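Local coordinates for protein RhCC (Rhodococcus jostii, PDB 4U5R) that probably acts as a cofactor-independent oxygenase of the tautomerase superfamily and binds magnesium, in a trimeric assembly, at residues I5-N10 with N60-R65. The protein carries 1 engineered substitution. Sequence-based numbering, arbitrary orientation.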
ATOM      1  N   ILE B   5       7.068   5.741   6.142  1.00  9.74           N
ATOM      2  CA  ILE B   5       7.512   5.571   7.515  1.00 10.71           C
ATOM      3  C   ILE B   5       6.508   6.211   8.459  1.00 10.70           C
ATOM      4  O   ILE B   5       6.343   7.427   8.483  1.00  9.89           O
ATOM      5  CB  ILE B   5       8.933   6.155   7.707  1.00  8.55           C
ATOM      6  CG1 ILE B   5       9.890   5.467   6.721  1.00  9.83           C
ATOM      7  CG2 ILE B   5       9.403   5.978   9.146  1.00  9.52           C
ATOM      8  CD1 ILE B   5      11.328   5.927   6.790  1.00 10.20           C
ATOM      9  N   PHE B   6       5.799   5.364   9.192  1.00 10.14           N
ATOM     10  CA  PHE B   6       4.777   5.786  10.140  1.00  9.80           C
ATOM     11  C   PHE B   6       5.385   5.890  11.523  1.00 10.27           C
ATOM     12  O   PHE B   6       5.834   4.891  12.064  1.00  9.69           O
ATOM     13  CB  PHE B   6       3.624   4.778  10.164  1.00 12.10           C
ATOM     14  CG  PHE B   6       2.900   4.638   8.859  1.00 10.29           C
ATOM     15  CD1 PHE B   6       1.813   5.443   8.572  1.00 14.07           C
ATOM     16  CD2 PHE B   6       3.269   3.655   7.945  1.00 10.86           C
ATOM     17  CE1 PHE B   6       1.117   5.294   7.386  1.00 15.25           C
ATOM     18  CE2 PHE B   6       2.584   3.506   6.752  1.00 11.09           C
ATOM     19  CZ  PHE B   6       1.512   4.331   6.467  1.00 14.20           C
ATOM     20  N   THR B   7       5.410   7.094  12.094  1.00 11.81           N
ATOM     21  CA  THR B   7       6.073   7.348  13.383  1.00 11.45           C
ATOM     22  C   THR B   7       5.149   7.954  14.437  1.00 11.99           C
ATOM     23  O   THR B   7       4.153   8.591  14.092  1.00 13.56           O
ATOM     24  CB  THR B   7       7.247   8.339  13.235  1.00 14.08           C
ATOM     25  OG1 THR B   7       6.726   9.654  13.006  1.00 15.45           O
ATOM     26  CG2 THR B   7       8.161   7.947  12.088  1.00 16.97           C
ATOM     27  N   PRO B   8       5.491   7.785  15.726  1.00 13.20           N
ATOM     28  CA  PRO B   8       4.854   8.630  16.736  1.00 14.06           C
ATOM     29  C   PRO B   8       4.981  10.079  16.321  1.00 14.01           C
ATOM     30  O   PRO B   8       6.024  10.440  15.763  1.00 17.74           O
ATOM     31  CB  PRO B   8       5.673   8.354  18.002  1.00 15.81           C
ATOM     32  CG  PRO B   8       6.213   6.986  17.806  1.00 14.25           C
ATOM     33  CD  PRO B   8       6.456   6.839  16.318  1.00 12.75           C
ATOM     34  N   GLU B   9       3.949  10.880  16.569  1.00 17.00           N
ATOM     35  CA  GLU B   9       3.985  12.301  16.247  1.00 21.72           C
ATOM     36  C   GLU B   9       5.267  12.943  16.745  1.00 18.09           C
ATOM     37  O   GLU B   9       5.673  12.715  17.875  1.00 16.19           O
ATOM     38  CB  GLU B   9       2.796  13.030  16.864  1.00 24.13           C
ATOM     39  CG  GLU B   9       1.640  13.276  15.934  1.00 30.76           C
ATOM     40  CD  GLU B   9       0.701  14.324  16.489  1.00 26.79           C
ATOM     41  OE1 GLU B   9       0.252  14.160  17.642  1.00 30.75           O
ATOM     42  OE2 GLU B   9       0.435  15.323  15.785  1.00 32.83           O
ATOM     43  N   ASN B  10       5.899  13.725  15.878  1.00 16.92           N
ATOM     44  CA  ASN B  10       7.059  14.549  16.230  1.00 17.90           C
ATOM     45  C   ASN B  10       8.312  13.753  16.616  1.00 17.32           C
ATOM     46  O   ASN B  10       9.257  14.306  17.186  1.00 17.53           O
ATOM     47  CB  ASN B  10       6.679  15.532  17.356  1.00 18.77           C
ATOM     48  CG  ASN B  10       5.398  16.306  17.053  1.00 18.24           C
ATOM     49  OD1 ASN B  10       4.478  16.355  17.871  1.00 20.16           O
ATOM     50  ND2 ASN B  10       5.329  16.904  15.871  1.00 17.98           N
ATOM     51  N   ASN B  60       5.041   4.050  20.756  1.00 13.55           N
ATOM     52  CA  ASN B  60       6.492   3.974  20.637  1.00 14.89           C
ATOM     53  C   ASN B  60       6.862   3.033  19.489  1.00 12.49           C
ATOM     54  O   ASN B  60       7.886   2.348  19.506  1.00 15.45           O
ATOM     55  CB  ASN B  60       7.110   3.512  21.964  1.00 17.91           C
ATOM     56  CG  ASN B  60       8.623   3.678  22.006  1.00 14.97           C
ATOM     57  OD1 ASN B  60       9.158   4.735  21.676  1.00 23.86           O
ATOM     58  ND2 ASN B  60       9.321   2.612  22.379  1.00 20.03           N
ATOM     59  N   PHE B  61       6.028   3.044  18.453  1.00 13.00           N
ATOM     60  CA  PHE B  61       6.175   2.066  17.389  1.00 14.30           C
ATOM     61  C   PHE B  61       6.308   2.736  16.023  1.00 12.26           C
ATOM     62  O   PHE B  61       5.503   3.603  15.668  1.00 12.82           O
ATOM     63  CB  PHE B  61       4.979   1.107  17.424  1.00 13.70           C
ATOM     64  CG  PHE B  61       5.104  -0.074  16.494  1.00 15.31           C
ATOM     65  CD1 PHE B  61       5.792  -1.214  16.878  1.00 24.75           C
ATOM     66  CD2 PHE B  61       4.508  -0.050  15.244  1.00 27.28           C
ATOM     67  CE1 PHE B  61       5.904  -2.308  16.018  1.00 26.04           C
ATOM     68  CE2 PHE B  61       4.612  -1.138  14.387  1.00 23.80           C
ATOM     69  CZ  PHE B  61       5.312  -2.261  14.772  1.00 22.79           C
ATOM     70  N   VAL B  62       7.342   2.342  15.280  1.00 12.20           N
ATOM     71  CA  VAL B  62       7.567   2.839  13.927  1.00 11.26           C
ATOM     72  C   VAL B  62       7.284   1.717  12.922  1.00  9.94           C
ATOM     73  O   VAL B  62       7.909   0.658  12.961  1.00 11.19           O
ATOM     74  CB  VAL B  62       9.012   3.377  13.756  1.00  9.76           C
ATOM     75  CG1 VAL B  62       9.239   3.813  12.306  1.00 11.84           C
ATOM     76  CG2 VAL B  62       9.269   4.538  14.721  1.00 13.83           C
ATOM     77  N   ARG B  63       6.329   1.938  12.027  1.00 11.42           N
ATOM     78  CA  ARG B  63       6.002   0.943  11.001  1.00  8.25           C
ATOM     79  C   ARG B  63       6.472   1.423   9.632  1.00 10.74           C
ATOM     80  O   ARG B  63       6.107   2.520   9.203  1.00 10.56           O
ATOM     81  CB  ARG B  63       4.487   0.668  11.001  1.00 11.02           C
ATOM     82  CG  ARG B  63       4.032  -0.563  10.207  1.00  8.96           C
ATOM     83  CD  ARG B  63       4.770  -1.803  10.694  1.00 10.08           C
ATOM     84  NE  ARG B  63       4.205  -3.021  10.125  1.00 11.10           N
ATOM     85  CZ  ARG B  63       4.553  -3.569   8.965  1.00 13.68           C
ATOM     86  NH1 ARG B  63       5.461  -2.997   8.170  1.00 12.44           N
ATOM     87  NH2 ARG B  63       3.954  -4.693   8.591  1.00 13.05           N
ATOM     88  N   ILE B  64       7.269   0.598   8.948  1.00 11.66           N
ATOM     89  CA  ILE B  64       7.829   0.944   7.638  1.00 10.25           C
ATOM     90  C   ILE B  64       7.312  -0.015   6.568  1.00  9.65           C
ATOM     91  O   ILE B  64       7.282  -1.228   6.777  1.00  8.73           O
ATOM     92  CB  ILE B  64       9.376   0.882   7.633  1.00 10.00           C
ATOM     93  CG1 ILE B  64       9.984   1.698   8.785  1.00 13.41           C
ATOM     94  CG2 ILE B  64       9.910   1.272   6.242  1.00 11.93           C
ATOM     95  CD1 ILE B  64      10.495   0.804   9.934  1.00 15.20           C
ATOM     96  N   ARG B  65       6.886   0.523   5.431  1.00 10.63           N
ATOM     97  CA  ARG B  65       6.451  -0.313   4.314  1.00 12.07           C
ATOM     98  C   ARG B  65       7.000   0.267   3.030  1.00 12.76           C
ATOM     99  O   ARG B  65       6.966   1.461   2.852  1.00 11.93           O
ATOM    100  CB  ARG B  65       4.922  -0.393   4.242  1.00 12.37           C
ATOM    101  CG  ARG B  65       4.420  -1.280   3.114  1.00 14.53           C
ATOM    102  CD  ARG B  65       2.963  -0.999   2.752  1.00 14.94           C
ATOM    103  NE  ARG B  65       2.521  -2.009   1.794  1.00 14.55           N
ATOM    104  CZ  ARG B  65       2.774  -1.962   0.494  1.00 17.43           C
ATOM    105  NH1 ARG B  65       3.441  -0.930  -0.019  1.00 15.51           N
ATOM    106  NH2 ARG B  65       2.358  -2.949  -0.292  1.00 18.15           N
TER
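Phe6 and Arg63 form an antiparallel hydrogen-bonded pair in the middle of the four-stranded mixed sheet of this tautomerase-superfamily fold, built from beta-alpha-beta units, where strands 2-8 and 61-68 run antiparallel as neighbours. Phe6 N donates almost straight to Arg63 O (2.9 Å, 169° at the hydrogen), and Arg63 N returns a more bent bond to Phe6 O. The same Phe6 O also receives a CA-H...O contact from Val62 CA at 3.3 Å.

The Phe6 side chain stays close to the Arg63 carbonyl: CB lies 3.5 Å from Arg63 O, CG is slightly farther, and CD2 brings the ring edge to the oxygen, which sits in the ring plane. With CG turned beside its own backbone N (chi1 -62°), the ring remains near the acceptor of that N. Beyond it, the ring packs on Met46 and on Tyr2 of a second subunit. Arg63 instead leads its guanidinium away to Glu102 and His104.

On the other face, Ile5 CG2 meets Val62 CG1. An alanine in place of Pro8 would remove the ring carbons CG and CD and would probably open a gap beside Val62. There, Pro8 CD lies 4.0 Å from Val62 CG2 and 3.4 Å from Phe61 O.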